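Putative membrane protein COG4129 (Clostridium difficile, PDB 3KMI) is a predicted membrane protein whose function is not established, this all-helical fragment being the putative C-terminal domain of an aromatic acid exporter family member. Local coordinates at residues R85-N90 against K165-N170; R134-M139 against L159-L164. One frame throughout, in Å; residues are numbered along the deposited sequence.

Interaction 1 of 2, residues R85-N90 against K165-N170; sequences RDILEN and KQFLVN
The side-chain amide of Asn-170 is held at both ends where it meets Ile-87. Its OD1 accepts a hydrogen bond from Gln-166 NE2 at 3.2 Å; the donor rises well above the carbonyl plane of Asn-170, although OD1 lies in the amide plane of Gln-166. A bend at chi2 (57°) swings Gln-166 round to make this bond one turn along. ND2 of Asn-170 donates across to OE1 of Gln-84, on helix 68-95 just before segment 85-90, so this buried amide has a partner for each of its polar atoms, which should fix its rotation. Gln-84 NE2 bonds to Phe-167 O.

Ile-87 fills the middle because a branched apolar chain can touch several groups at once. Extended from CG1 (chi2 164°), its CD1 comes within 3.4 Å of Asn-170 ND2 and 3.9 Å of Gln-166 CB. The other branch, CG2, lies 4.1 Å from Phe-167 CB, at the edge of the ring. Leu-88 CD2 is looser, 4.4 Å from Phe-167 CE1.

Segments 85-90 and 165-170 run nearly antiparallel (159°), their local axes approaching to 10.1 Å. Helix 7-33 closes the apolar side, with Val-24, Leu-25 and Ile-28 against Leu-88 and Val-21 against Phe-167.

Interaction 2 of 2, residues R134-M139 against L159-L164; sequences RLMISM and LCLTEL
Leu-161 projects into a hollow on helix 124-140 formed by Leu-135, Met-136 and Met-139, within an antiparallel helical hairpin of helices 124-140 and 148-176. Leu-132 also touches this leucine, and the spacing of the four residues is that of a knobs-into-holes socket. The local axes stand 10.5 Å apart at 166°.

A leucine suits the knob, since its two methyls reach different walls. CD2 meets Leu-135 CD2 at 3.6 Å, the two side chains roughly perpendicular to each other. CD1 sits deeper, pressed against Met-136 CG at 3.5 Å, which is tight for two carbons.

Met-136, a selenomethionine like Met-139, provides a long, flexible wall. With its chain extended beyond CG (chi2 -168°), it runs alongside Leu-161, pointing the other way, and its terminal methyl lies against the backbone there: CE is 3.6 Å from Leu-161 CB. The same methyl is 3.3 Å from Leu-161 O and lies near the backbone N of Thr-162; the hydroxyl of that residue is hydrogen-bonded to Tyr-94 of the second subunit. Ile-107 and Leu-108 of helix 103-117 pack on Leu-135 and Leu-161 respectively. Met-139 completes the hollow, bringing its SE to 3.7 Å from Leu-161 CD1.

Helix 148-176 is shared: interaction 1 joins it to helix 68-95, and interaction 2, about 13 Å away between centres, joins it to helix 124-140. Both segments of interaction 2 fall between the two of interaction 1 along the chain. The two contacts meet at Glu-163, where OE1 is 3.1 Å from Asn-90 ND2 of the same chain, a probable hydrogen bond between an amide and a buried carboxylate. Beside it, Ile-87 CG2 packs 3.6 Å from Glu-163 O. Segment 159-164 also faces the second subunit: Asn-90 of the second subunit packs on Thr-162 and Glu-163, so this part of the helix connects the bundle interior with the dimer interface.

Interaction 1 of 2, residues R85-N90 against K165-N170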
loop_
_atom_site.group_PDB
_atom_site.type_symbol
_atom_site.label_atom_id
_atom_site.label_comp_id
_atom_site.label_asym_id
_atom_site.label_seq_id
_atom_site.Cartn_x
_atom_site.Cartn_y
_atom_site.Cartn_z
ATOM N N ARG A 85 -9.107 -0.501 4.051
ATOM C CA ARG A 85 -8.829 -0.377 5.494
ATOM C C ARG A 85 -7.297 -0.322 5.735
ATOM O O ARG A 85 -6.819 0.515 6.513
ATOM C CB ARG A 85 -9.490 -1.545 6.280
ATOM C CG ARG A 85 -9.341 -1.447 7.828
ATOM C CD ARG A 85 -8.003 -2.070 8.355
ATOM N NE ARG A 85 -7.712 -3.325 7.646
ATOM C CZ ARG A 85 -8.376 -4.461 7.800
ATOM N NH1 ARG A 85 -9.369 -4.579 8.695
ATOM N NH2 ARG A 85 -8.018 -5.507 7.070
ATOM N N ASP A 86 -6.550 -1.243 5.126
ATOM C CA ASP A 86 -5.093 -1.206 5.216
ATOM C C ASP A 86 -4.488 0.146 4.745
ATOM O O ASP A 86 -3.550 0.657 5.359
ATOM C CB ASP A 86 -4.455 -2.372 4.419
ATOM C CG ASP A 86 -4.700 -3.743 5.070
ATOM O OD1 ASP A 86 -5.261 -3.802 6.186
ATOM O OD2 ASP A 86 -4.388 -4.777 4.445
ATOM N N ILE A 87 -5.006 0.678 3.645
ATOM C CA ILE A 87 -4.482 1.944 3.068
ATOM C C ILE A 87 -4.811 3.098 4.023
ATOM O O ILE A 87 -3.995 4.006 4.206
ATOM C CB ILE A 87 -5.076 2.208 1.674
ATOM C CG1 ILE A 87 -4.476 1.263 0.625
ATOM C CG2 ILE A 87 -4.873 3.694 1.199
ATOM C CD1 ILE A 87 -5.314 1.227 -0.675
ATOM N N LEU A 88 -5.990 3.053 4.628
ATOM C CA LEU A 88 -6.338 4.009 5.697
ATOM C C LEU A 88 -5.330 3.985 6.833
ATOM O O LEU A 88 -4.851 5.046 7.282
ATOM C CB LEU A 88 -7.760 3.766 6.251
ATOM C CG LEU A 88 -8.947 4.047 5.299
ATOM C CD1 LEU A 88 -10.272 3.473 5.883
ATOM C CD2 LEU A 88 -9.069 5.563 5.019
ATOM N N GLU A 89 -5.013 2.779 7.303
ATOM C CA GLU A 89 -3.965 2.658 8.333
ATOM C C GLU A 89 -2.604 3.197 7.867
ATOM O O GLU A 89 -1.918 3.842 8.644
ATOM C CB GLU A 89 -3.831 1.200 8.771
ATOM C CG GLU A 89 -5.044 0.754 9.533
ATOM C CD GLU A 89 -4.878 -0.658 10.085
ATOM O OE1 GLU A 89 -4.646 -1.601 9.314
ATOM O OE2 GLU A 89 -4.948 -0.803 11.285
ATOM N N ASN A 90 -2.227 2.923 6.616
ATOM C CA ASN A 90 -0.998 3.488 6.050
ATOM C C ASN A 90 -1.020 5.031 6.023
ATOM O O ASN A 90 -0.036 5.667 6.391
ATOM C CB ASN A 90 -0.729 2.951 4.647
ATOM C CG ASN A 90 -0.536 1.445 4.607
ATOM O OD1 ASN A 90 -0.320 0.787 5.643
ATOM N ND2 ASN A 90 -0.592 0.889 3.400
ATOM N N LYS A 165 -3.578 6.905 -4.569
ATOM C CA LYS A 165 -3.788 6.393 -5.922
ATOM C C LYS A 165 -4.413 5.007 -5.839
ATOM O O LYS A 165 -5.381 4.714 -6.529
ATOM C CB LYS A 165 -2.477 6.337 -6.719
ATOM C CG LYS A 165 -2.670 6.054 -8.198
ATOM C CD LYS A 165 -1.317 6.076 -8.924
ATOM C CE LYS A 165 -1.454 5.853 -10.411
ATOM N NZ LYS A 165 -0.131 6.034 -11.029
ATOM N N GLN A 166 -3.848 4.151 -4.995
ATOM C CA GLN A 166 -4.415 2.809 -4.834
ATOM C C GLN A 166 -5.807 2.854 -4.220
ATOM O O GLN A 166 -6.656 2.104 -4.636
ATOM C CB GLN A 166 -3.518 1.872 -4.043
ATOM C CG GLN A 166 -4.008 0.407 -4.241
ATOM C CD GLN A 166 -4.055 -0.038 -5.741
ATOM O OE1 GLN A 166 -3.082 0.127 -6.498
ATOM N NE2 GLN A 166 -5.183 -0.623 -6.148
ATOM N N PHE A 167 -6.047 3.751 -3.253
ATOM C CA PHE A 167 -7.405 3.969 -2.735
ATOM C C PHE A 167 -8.436 4.274 -3.837
ATOM O O PHE A 167 -9.546 3.708 -3.858
ATOM C CB PHE A 167 -7.410 5.111 -1.699
ATOM C CG PHE A 167 -8.725 5.269 -0.996
ATOM C CD1 PHE A 167 -8.951 4.616 0.213
ATOM C CD2 PHE A 167 -9.758 6.039 -1.569
ATOM C CE1 PHE A 167 -10.133 4.735 0.864
ATOM C CE2 PHE A 167 -10.965 6.156 -0.943
ATOM C CZ PHE A 167 -11.162 5.506 0.296
ATOM N N LEU A 168 -8.069 5.135 -4.777
ATOM C CA LEU A 168 -8.996 5.521 -5.838
ATOM C C LEU A 168 -9.187 4.394 -6.839
ATOM O O LEU A 168 -10.283 4.218 -7.351
ATOM C CB LEU A 168 -8.545 6.806 -6.564
ATOM C CG LEU A 168 -8.634 8.108 -5.744
ATOM C CD1 LEU A 168 -7.792 9.245 -6.383
ATOM C CD2 LEU A 168 -10.110 8.579 -5.524
ATOM N N VAL A 169 -8.131 3.615 -7.081
ATOM C CA VAL A 169 -8.228 2.468 -7.988
ATOM C C VAL A 169 -9.190 1.461 -7.385
ATOM O O VAL A 169 -10.020 0.870 -8.111
ATOM C CB VAL A 169 -6.847 1.833 -8.262
ATOM C CG1 VAL A 169 -6.978 0.454 -8.962
ATOM C CG2 VAL A 169 -5.981 2.803 -9.068
ATOM N N ASN A 170 -9.058 1.273 -6.073
ATOM C CA ASN A 170 -9.901 0.359 -5.299
ATOM C C ASN A 170 -11.360 0.809 -5.275
ATOM O O ASN A 170 -12.277 -0.005 -5.420
ATOM C CB ASN A 170 -9.395 0.200 -3.840
ATOM C CG ASN A 170 -8.178 -0.713 -3.728
ATOM O OD1 ASN A 170 -7.876 -1.462 -4.639
ATOM N ND2 ASN A 170 -7.467 -0.640 -2.603
#

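Interaction 2 of 2, residues R134-M139 against L159-L164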
loop_
_atom_site.group_PDB
_atom_site.type_symbol
_atom_site.label_atom_id
_atom_site.label_comp_id
_atom_site.label_asym_id
_atom_site.label_seq_id
_atom_site.Cartn_x
_atom_site.Cartn_y
_atom_site.Cartn_z
ATOM N N ARG A 134 -2.030 15.565 -11.011
ATOM C CA ARG A 134 -1.727 16.985 -10.997
ATOM C C ARG A 134 -1.087 17.456 -9.677
ATOM O O ARG A 134 -0.153 18.279 -9.689
ATOM C CB ARG A 134 -2.965 17.807 -11.378
ATOM C CG ARG A 134 -3.327 17.704 -12.871
ATOM C CD ARG A 134 -4.213 18.906 -13.321
ATOM N NE ARG A 134 -5.387 19.018 -12.449
ATOM C CZ ARG A 134 -6.535 18.360 -12.632
ATOM N NH1 ARG A 134 -6.694 17.560 -13.683
ATOM N NH2 ARG A 134 -7.536 18.520 -11.776
ATOM N N LEU A 135 -1.544 16.908 -8.549
ATOM C CA LEU A 135 -0.983 17.259 -7.251
ATOM C C LEU A 135 0.434 16.685 -7.064
ATOM O O LEU A 135 1.274 17.319 -6.434
ATOM C CB LEU A 135 -1.899 16.784 -6.115
ATOM C CG LEU A 135 -1.500 17.182 -4.681
ATOM C CD1 LEU A 135 -1.405 18.678 -4.499
ATOM C CD2 LEU A 135 -2.487 16.612 -3.656
HETATM N N MSE A 136 0.678 15.483 -7.593
HETATM C CA MSE A 136 2.016 14.866 -7.566
HETATM C C MSE A 136 2.989 15.754 -8.347
HETATM O O MSE A 136 4.082 16.057 -7.865
HETATM C CB MSE A 136 2.019 13.437 -8.162
HETATM C CG MSE A 136 1.193 12.354 -7.420
HETATM SE SE MSE A 136 1.569 10.515 -8.035
HETATM C CE MSE A 136 0.527 9.493 -6.680
ATOM N N ILE A 137 2.587 16.174 -9.550
ATOM C CA ILE A 137 3.447 17.033 -10.386
ATOM C C ILE A 137 3.713 18.369 -9.690
ATOM O O ILE A 137 4.837 18.872 -9.716
ATOM C CB ILE A 137 2.863 17.270 -11.819
ATOM C CG1 ILE A 137 2.812 15.960 -12.617
ATOM C CG2 ILE A 137 3.674 18.363 -12.603
ATOM C CD1 ILE A 137 2.030 16.080 -13.941
ATOM N N SER A 138 2.682 18.917 -9.043
ATOM C CA SER A 138 2.780 20.220 -8.382
ATOM C C SER A 138 3.663 20.148 -7.148
ATOM O O SER A 138 4.466 21.043 -6.914
ATOM C CB SER A 138 1.388 20.773 -8.033
ATOM O OG SER A 138 1.445 21.770 -7.020
HETATM N N MSE A 139 3.515 19.090 -6.353
HETATM C CA MSE A 139 4.386 18.922 -5.192
HETATM C C MSE A 139 5.842 18.744 -5.622
HETATM O O MSE A 139 6.744 19.263 -4.974
HETATM C CB MSE A 139 3.956 17.745 -4.325
HETATM C CG MSE A 139 2.827 18.034 -3.347
HETATM SE SE MSE A 139 2.548 16.442 -2.295
HETATM C CE MSE A 139 4.398 16.320 -1.634
ATOM N N LEU A 159 4.218 10.306 0.010
ATOM C CA LEU A 159 3.827 8.915 0.325
ATOM C C LEU A 159 2.312 8.782 0.477
ATOM O O LEU A 159 1.735 7.713 0.152
ATOM C CB LEU A 159 4.538 8.390 1.585
ATOM C CG LEU A 159 6.057 8.175 1.541
ATOM C CD1 LEU A 159 6.664 8.370 2.915
ATOM C CD2 LEU A 159 6.392 6.840 0.960
ATOM N N CYS A 160 1.690 9.843 0.996
ATOM C CA CYS A 160 0.205 9.928 1.025
ATOM C C CYS A 160 -0.426 9.810 -0.369
ATOM O O CYS A 160 -1.397 9.077 -0.547
ATOM C CB CYS A 160 -0.239 11.198 1.708
ATOM S SG CYS A 160 0.048 11.118 3.483
ATOM N N LEU A 161 0.150 10.509 -1.356
ATOM C CA LEU A 161 -0.351 10.451 -2.733
ATOM C C LEU A 161 -0.252 9.039 -3.307
ATOM O O LEU A 161 -1.160 8.584 -4.039
ATOM C CB LEU A 161 0.389 11.450 -3.647
ATOM C CG LEU A 161 0.302 12.915 -3.212
ATOM C CD1 LEU A 161 0.925 13.812 -4.260
ATOM C CD2 LEU A 161 -1.140 13.290 -2.971
ATOM N N THR A 162 0.824 8.332 -2.953
ATOM C CA THR A 162 0.969 6.940 -3.368
ATOM C C THR A 162 -0.182 6.096 -2.861
ATOM O O THR A 162 -0.783 5.338 -3.622
ATOM C CB THR A 162 2.330 6.342 -2.934
ATOM O OG1 THR A 162 3.379 7.070 -3.594
ATOM C CG2 THR A 162 2.413 4.930 -3.349
ATOM N N GLU A 163 -0.487 6.223 -1.585
ATOM C CA GLU A 163 -1.577 5.453 -0.967
ATOM C C GLU A 163 -2.931 5.851 -1.578
ATOM O O GLU A 163 -3.758 4.990 -1.920
ATOM C CB GLU A 163 -1.595 5.654 0.558
ATOM C CG GLU A 163 -0.356 5.090 1.252
ATOM C CD GLU A 163 -0.167 3.577 1.038
ATOM O OE1 GLU A 163 -1.149 2.791 1.030
ATOM O OE2 GLU A 163 0.995 3.167 0.875
ATOM N N LEU A 164 -3.116 7.147 -1.793
ATOM C CA LEU A 164 -4.354 7.636 -2.365
ATOM C C LEU A 164 -4.614 7.139 -3.780
ATOM O O LEU A 164 -5.765 6.980 -4.167
ATOM C CB LEU A 164 -4.422 9.173 -2.315
ATOM C CG LEU A 164 -4.676 9.779 -0.934
ATOM C CD1 LEU A 164 -4.591 11.329 -1.120
ATOM C CD2 LEU A 164 -6.092 9.402 -0.392
#